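Local coordinates for protein AAR187Cp (Eremothecium gossypii, PDB 3ZIL) that probably regulates sister chromatid cohesion by acting on cohesin, this chain being its C-terminal, largely helical Wap1 domain, at residues 89-103 against 150-162. Numbering follows the deposited sequence.
Sequences FIADKIPLLRHDKRW and YALYIWATYLLYT
Asp92 fits as a knob into a hole formed by Tyr150, Tyr153, Ile154 and Tyr158, joining two helices of the Wap1 domain. The axes of segments 89-93 and 150-158 run at 34° to each other and come within 10.2 Å. With CG turned away from the backbone N (chi1 -168°), the Asp92 carboxylate comes between two phenols. Tyr158 OH donates to OD1 of Asp92 at 2.6 Å, and Tyr150 OH donates to OD2 of Asp92 at 2.5 Å. Both bonds use anti lone pairs, so the carboxylate is gripped at both ends. CD1 of Ile154 touches CB of Asp92 at 3.7 Å. The Tyr158 ring also meets Pro95, whose CB lies 3.5 Å from Tyr158 CE1. CB of Tyr158 sits over the face of the Trp103 six-membered ring, a CH-pi contact. The two rings are nearly parallel but slid apart. Replacing Tyr158 by an alanine is likely to leave OD1 of Asp92 without this donor and open a gap beside Pro95 and Trp103. NE1 of Trp103 bonds to Leu97 O at 3.0 Å, tying the indole to the loop. Lys143 forms a salt bridge with Asp92. Helix 36-52 packs on Phe89, Trp69 of helix 54-72 meets Trp103 edge-to-face, and helix 108-116 touches Leu159.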
loop_
_atom_site.group_PDB
_atom_site.type_symbol
_atom_site.label_atom_id
_atom_site.label_comp_id
_atom_site.label_asym_id
_atom_site.label_seq_id
_atom_site.Cartn_x
_atom_site.Cartn_y
_atom_site.Cartn_z
ATOM N N PHE A 89 5.040 -15.647 -14.520
ATOM C CA PHE A 89 6.021 -16.676 -14.116
ATOM C C PHE A 89 7.451 -16.469 -14.724
ATOM O O PHE A 89 8.426 -16.438 -13.988
ATOM C CB PHE A 89 5.471 -18.108 -14.364
ATOM C CG PHE A 89 6.508 -19.168 -14.212
ATOM C CD1 PHE A 89 6.954 -19.561 -12.938
ATOM C CD2 PHE A 89 7.125 -19.710 -15.335
ATOM C CE1 PHE A 89 7.937 -20.527 -12.794
ATOM C CE2 PHE A 89 8.138 -20.658 -15.186
ATOM C CZ PHE A 89 8.543 -21.066 -13.914
ATOM N N ILE A 90 7.554 -16.236 -16.048
ATOM C CA ILE A 90 8.786 -15.934 -16.699
ATOM C C ILE A 90 9.496 -14.735 -16.035
ATOM O O ILE A 90 10.720 -14.810 -15.724
ATOM C CB ILE A 90 8.559 -15.684 -18.216
ATOM C CG1 ILE A 90 8.088 -16.979 -18.855
ATOM C CG2 ILE A 90 9.801 -15.035 -18.864
ATOM C CD1 ILE A 90 9.074 -18.112 -18.638
ATOM N N ALA A 91 8.784 -13.627 -15.862
ATOM C CA ALA A 91 9.405 -12.445 -15.245
ATOM C C ALA A 91 9.952 -12.800 -13.870
ATOM O O ALA A 91 11.050 -12.382 -13.496
ATOM C CB ALA A 91 8.412 -11.308 -15.091
ATOM N N ASP A 92 9.156 -13.525 -13.101
ATOM C CA ASP A 92 9.601 -13.999 -11.789
ATOM C C ASP A 92 10.711 -15.091 -11.811
ATOM O O ASP A 92 11.521 -15.108 -10.924
ATOM C CB ASP A 92 8.399 -14.464 -11.007
ATOM C CG ASP A 92 8.678 -14.723 -9.521
ATOM O OD1 ASP A 92 9.503 -13.981 -8.922
ATOM O OD2 ASP A 92 7.982 -15.668 -8.964
ATOM N N LYS A 93 10.756 -15.962 -12.812
ATOM C CA LYS A 93 11.653 -17.119 -12.795
ATOM C C LYS A 93 13.011 -16.688 -13.330
ATOM O O LYS A 93 14.015 -17.175 -12.840
ATOM C CB LYS A 93 11.099 -18.237 -13.700
ATOM C CG LYS A 93 11.790 -19.578 -13.519
ATOM C CD LYS A 93 11.813 -20.058 -12.067
ATOM C CE LYS A 93 12.947 -21.058 -11.920
ATOM N NZ LYS A 93 12.510 -22.075 -10.942
ATOM N N ILE A 94 13.052 -15.739 -14.282
ATOM C CA ILE A 94 14.337 -15.304 -14.881
ATOM C C ILE A 94 14.237 -13.840 -15.089
ATOM O O ILE A 94 14.136 -13.351 -16.253
ATOM C CB ILE A 94 14.631 -15.986 -16.251
ATOM C CG1 ILE A 94 13.381 -15.863 -17.178
ATOM C CG2 ILE A 94 15.099 -17.456 -16.022
ATOM C CD1 ILE A 94 13.648 -16.198 -18.674
ATOM N N PRO A 95 14.225 -13.113 -13.972
ATOM C CA PRO A 95 14.081 -11.675 -14.004
ATOM C C PRO A 95 15.323 -11.037 -14.653
ATOM O O PRO A 95 16.451 -11.529 -14.471
ATOM C CB PRO A 95 14.027 -11.305 -12.480
ATOM C CG PRO A 95 14.739 -12.445 -11.786
ATOM C CD PRO A 95 14.235 -13.640 -12.587
ATOM N N LEU A 96 15.143 -9.958 -15.407
ATOM C CA LEU A 96 16.302 -9.157 -15.863
ATOM C C LEU A 96 16.835 -8.342 -14.680
ATOM O O LEU A 96 16.142 -8.229 -13.650
ATOM C CB LEU A 96 15.880 -8.154 -16.959
ATOM C CG LEU A 96 15.140 -8.733 -18.165
ATOM C CD1 LEU A 96 14.521 -7.600 -18.966
ATOM C CD2 LEU A 96 16.150 -9.543 -18.985
ATOM N N LEU A 97 18.053 -7.769 -14.810
ATOM C CA LEU A 97 18.558 -6.889 -13.765
ATOM C C LEU A 97 17.600 -5.739 -13.610
ATOM O O LEU A 97 16.921 -5.401 -14.609
ATOM C CB LEU A 97 19.907 -6.313 -14.194
ATOM C CG LEU A 97 21.034 -7.245 -14.618
ATOM C CD1 LEU A 97 22.083 -6.462 -15.474
ATOM C CD2 LEU A 97 21.582 -7.882 -13.348
ATOM N N ARG A 98 17.619 -5.081 -12.427
ATOM C CA ARG A 98 16.659 -4.016 -12.065
ATOM C C ARG A 98 16.515 -2.848 -13.083
ATOM O O ARG A 98 15.406 -2.353 -13.350
ATOM C CB ARG A 98 16.885 -3.454 -10.612
ATOM C CG ARG A 98 15.658 -2.654 -10.081
ATOM C CD ARG A 98 15.526 -2.473 -8.542
ATOM N NE ARG A 98 14.239 -2.958 -7.963
ATOM C CZ ARG A 98 13.035 -2.371 -8.098
ATOM N NH1 ARG A 98 12.926 -1.256 -8.820
ATOM N NH2 ARG A 98 11.927 -2.905 -7.529
ATOM N N HIS A 99 17.623 -2.433 -13.661
ATOM C CA HIS A 99 17.630 -1.248 -14.516
ATOM C C HIS A 99 17.637 -1.615 -15.983
ATOM O O HIS A 99 17.805 -0.754 -16.861
ATOM C CB HIS A 99 18.898 -0.476 -14.208
ATOM C CG HIS A 99 20.167 -1.341 -14.319
ATOM N ND1 HIS A 99 20.446 -2.341 -13.452
ATOM C CD2 HIS A 99 21.216 -1.345 -15.273
ATOM C CE1 HIS A 99 21.632 -2.925 -13.806
ATOM N NE2 HIS A 99 22.082 -2.327 -14.919
ATOM N N ASP A 100 17.486 -2.888 -16.301
ATOM C CA ASP A 100 17.391 -3.256 -17.706
ATOM C C ASP A 100 16.119 -2.606 -18.353
ATOM O O ASP A 100 14.977 -2.846 -17.925
ATOM C CB ASP A 100 17.354 -4.755 -17.784
ATOM C CG ASP A 100 17.561 -5.279 -19.186
ATOM O OD1 ASP A 100 17.005 -4.696 -20.146
ATOM O OD2 ASP A 100 18.249 -6.336 -19.276
ATOM N N LYS A 101 16.308 -1.815 -19.394
ATOM C CA LYS A 101 15.164 -1.187 -20.016
ATOM C C LYS A 101 14.130 -2.159 -20.634
ATOM O O LYS A 101 13.007 -1.726 -20.966
ATOM C CB LYS A 101 15.631 -0.214 -21.091
ATOM C CG LYS A 101 16.373 0.992 -20.517
ATOM C CD LYS A 101 16.416 2.091 -21.574
ATOM C CE LYS A 101 17.802 2.674 -21.682
ATOM N NZ LYS A 101 18.117 3.429 -20.437
ATOM N N ARG A 102 14.492 -3.437 -20.798
ATOM C CA ARG A 102 13.569 -4.373 -21.421
ATOM C C ARG A 102 12.488 -4.773 -20.413
ATOM O O ARG A 102 11.564 -5.452 -20.765
ATOM C CB ARG A 102 14.286 -5.611 -22.012
ATOM C CG ARG A 102 15.032 -5.282 -23.317
ATOM C CD ARG A 102 15.970 -6.450 -23.650
ATOM N NE ARG A 102 16.317 -6.374 -25.059
ATOM C CZ ARG A 102 17.556 -6.044 -25.504
ATOM N NH1 ARG A 102 18.574 -5.867 -24.653
ATOM N NH2 ARG A 102 17.832 -6.032 -26.805
ATOM N N TRP A 103 12.596 -4.295 -19.166
ATOM C CA TRP A 103 11.460 -4.360 -18.269
ATOM C C TRP A 103 10.270 -3.544 -18.825
ATOM O O TRP A 103 9.125 -3.939 -18.624
ATOM C CB TRP A 103 11.852 -3.887 -16.870
ATOM C CG TRP A 103 12.477 -4.939 -15.973
ATOM C CD1 TRP A 103 13.803 -4.983 -15.523
ATOM C CD2 TRP A 103 11.849 -6.128 -15.393
ATOM N NE1 TRP A 103 14.018 -6.061 -14.735
ATOM C CE2 TRP A 103 12.890 -6.794 -14.601
ATOM C CE3 TRP A 103 10.568 -6.669 -15.419
ATOM C CZ2 TRP A 103 12.648 -7.964 -13.874
ATOM C CZ3 TRP A 103 10.336 -7.874 -14.697
ATOM C CH2 TRP A 103 11.347 -8.494 -13.949
ATOM N N TYR A 150 -0.351 -12.581 -9.141
ATOM C CA TYR A 150 0.979 -12.623 -9.696
ATOM C C TYR A 150 1.451 -11.194 -10.181
ATOM O O TYR A 150 2.588 -10.867 -10.072
ATOM C CB TYR A 150 1.108 -13.711 -10.797
ATOM C CG TYR A 150 2.400 -14.528 -10.636
ATOM C CD1 TYR A 150 3.579 -13.915 -10.167
ATOM C CD2 TYR A 150 2.437 -15.917 -10.908
ATOM C CE1 TYR A 150 4.758 -14.637 -9.972
ATOM C CE2 TYR A 150 3.621 -16.639 -10.727
ATOM C CZ TYR A 150 4.775 -15.993 -10.248
ATOM O OH TYR A 150 5.931 -16.668 -10.047
ATOM N N ALA A 151 0.564 -10.401 -10.762
ATOM C CA ALA A 151 0.909 -9.131 -11.344
ATOM C C ALA A 151 1.187 -8.145 -10.237
ATOM O O ALA A 151 2.211 -7.420 -10.309
ATOM C CB ALA A 151 -0.243 -8.639 -12.190
ATOM N N LEU A 152 0.379 -8.158 -9.163
ATOM C CA LEU A 152 0.749 -7.355 -7.915
ATOM C C LEU A 152 2.196 -7.699 -7.417
ATOM O O LEU A 152 3.022 -6.817 -7.134
ATOM C CB LEU A 152 -0.232 -7.672 -6.765
ATOM C CG LEU A 152 -1.654 -7.054 -6.929
ATOM C CD1 LEU A 152 -2.598 -7.722 -5.941
ATOM C CD2 LEU A 152 -1.675 -5.500 -6.694
ATOM N N TYR A 153 2.448 -9.015 -7.327
ATOM C CA TYR A 153 3.758 -9.518 -6.903
ATOM C C TYR A 153 4.902 -9.063 -7.821
ATOM O O TYR A 153 5.885 -8.585 -7.355
ATOM C CB TYR A 153 3.758 -11.050 -6.820
ATOM C CG TYR A 153 5.057 -11.601 -6.297
ATOM C CD1 TYR A 153 5.332 -11.594 -4.910
ATOM C CD2 TYR A 153 6.019 -12.090 -7.173
ATOM C CE1 TYR A 153 6.508 -12.101 -4.418
ATOM C CE2 TYR A 153 7.206 -12.563 -6.692
ATOM C CZ TYR A 153 7.434 -12.577 -5.325
ATOM O OH TYR A 153 8.659 -13.051 -4.898
ATOM N N ILE A 154 4.756 -9.232 -9.144
ATOM C CA ILE A 154 5.769 -8.805 -10.037
ATOM C C ILE A 154 6.034 -7.317 -9.866
ATOM O O ILE A 154 7.206 -6.882 -9.843
ATOM C CB ILE A 154 5.391 -9.075 -11.524
ATOM C CG1 ILE A 154 5.198 -10.560 -11.749
ATOM C CG2 ILE A 154 6.434 -8.397 -12.431
ATOM C CD1 ILE A 154 6.543 -11.307 -11.488
ATOM N N TRP A 155 4.946 -6.538 -9.855
ATOM C CA TRP A 155 4.999 -5.098 -9.814
ATOM C C TRP A 155 5.709 -4.629 -8.576
ATOM O O TRP A 155 6.586 -3.763 -8.657
ATOM C CB TRP A 155 3.541 -4.583 -9.794
ATOM C CG TRP A 155 3.405 -3.071 -9.884
ATOM C CD1 TRP A 155 4.426 -2.074 -9.838
ATOM C CD2 TRP A 155 2.147 -2.328 -9.974
ATOM N NE1 TRP A 155 3.884 -0.808 -9.893
ATOM C CE2 TRP A 155 2.505 -0.892 -9.926
ATOM C CE3 TRP A 155 0.789 -2.699 -10.008
ATOM C CZ2 TRP A 155 1.552 0.079 -10.050
ATOM C CZ3 TRP A 155 -0.172 -1.707 -10.094
ATOM C CH2 TRP A 155 0.209 -0.338 -10.136
ATOM N N ALA A 156 5.407 -5.223 -7.420
ATOM C CA ALA A 156 5.992 -4.719 -6.182
ATOM C C ALA A 156 7.405 -5.311 -6.078
ATOM O O ALA A 156 8.255 -4.732 -5.415
ATOM C CB ALA A 156 5.243 -5.176 -5.011
ATOM N N THR A 157 7.682 -6.405 -6.763
ATOM C CA THR A 157 9.000 -7.081 -6.454
ATOM C C THR A 157 10.103 -6.563 -7.384
ATOM O O THR A 157 11.246 -6.405 -6.991
ATOM C CB THR A 157 8.915 -8.626 -6.544
ATOM O OG1 THR A 157 7.916 -9.096 -5.653
ATOM C CG2 THR A 157 10.303 -9.361 -6.229
ATOM N N TYR A 158 9.760 -6.361 -8.637
ATOM C CA TYR A 158 10.731 -6.032 -9.695
ATOM C C TYR A 158 10.505 -4.624 -10.211
ATOM O O TYR A 158 11.362 -4.072 -10.827
ATOM C CB TYR A 158 10.561 -7.041 -10.868
ATOM C CG TYR A 158 10.852 -8.454 -10.419
ATOM C CD1 TYR A 158 12.133 -8.832 -10.047
ATOM C CD2 TYR A 158 9.796 -9.414 -10.301
ATOM C CE1 TYR A 158 12.389 -10.158 -9.556
ATOM C CE2 TYR A 158 10.033 -10.679 -9.780
ATOM C CZ TYR A 158 11.347 -11.067 -9.470
ATOM O OH TYR A 158 11.550 -12.366 -8.997
ATOM N N LEU A 159 9.337 -4.032 -9.973
ATOM C CA LEU A 159 9.072 -2.791 -10.694
ATOM C C LEU A 159 8.677 -1.690 -9.744
ATOM O O LEU A 159 7.951 -0.778 -10.132
ATOM C CB LEU A 159 8.000 -2.998 -11.760
ATOM C CG LEU A 159 8.287 -4.051 -12.835
ATOM C CD1 LEU A 159 7.038 -4.310 -13.680
ATOM C CD2 LEU A 159 9.505 -3.613 -13.668
ATOM N N LEU A 160 9.099 -1.779 -8.484
ATOM C CA LEU A 160 8.791 -0.690 -7.556
ATOM C C LEU A 160 9.677 0.478 -8.086
ATOM O O LEU A 160 9.763 1.509 -7.476
ATOM C CB LEU A 160 9.055 -1.093 -6.100
ATOM C CG LEU A 160 8.192 -0.531 -4.932
ATOM C CD1 LEU A 160 6.701 -0.623 -5.196
ATOM C CD2 LEU A 160 8.490 -1.191 -3.595
ATOM N N TYR A 161 10.320 0.225 -9.246
ATOM C CA TYR A 161 10.866 1.187 -10.255
ATOM C C TYR A 161 10.728 2.611 -9.791
ATOM O O TYR A 161 11.266 2.913 -8.745
ATOM C CB TYR A 161 10.265 0.976 -11.679
ATOM C CG TYR A 161 11.213 0.477 -12.767
ATOM C CD1 TYR A 161 12.597 0.359 -12.537
ATOM C CD2 TYR A 161 10.727 0.153 -14.049
ATOM C CE1 TYR A 161 13.458 -0.090 -13.540
ATOM C CE2 TYR A 161 11.587 -0.295 -15.059
ATOM C CZ TYR A 161 12.952 -0.415 -14.799
ATOM O OH TYR A 161 13.825 -0.850 -15.787
ATOM N N THR A 162 10.034 3.513 -10.474
ATOM C CA THR A 162 9.314 3.456 -11.752
ATOM C C THR A 162 8.712 4.812 -11.501
ATOM O O THR A 162 8.545 5.213 -10.334
ATOM C CB THR A 162 8.195 2.408 -11.776
#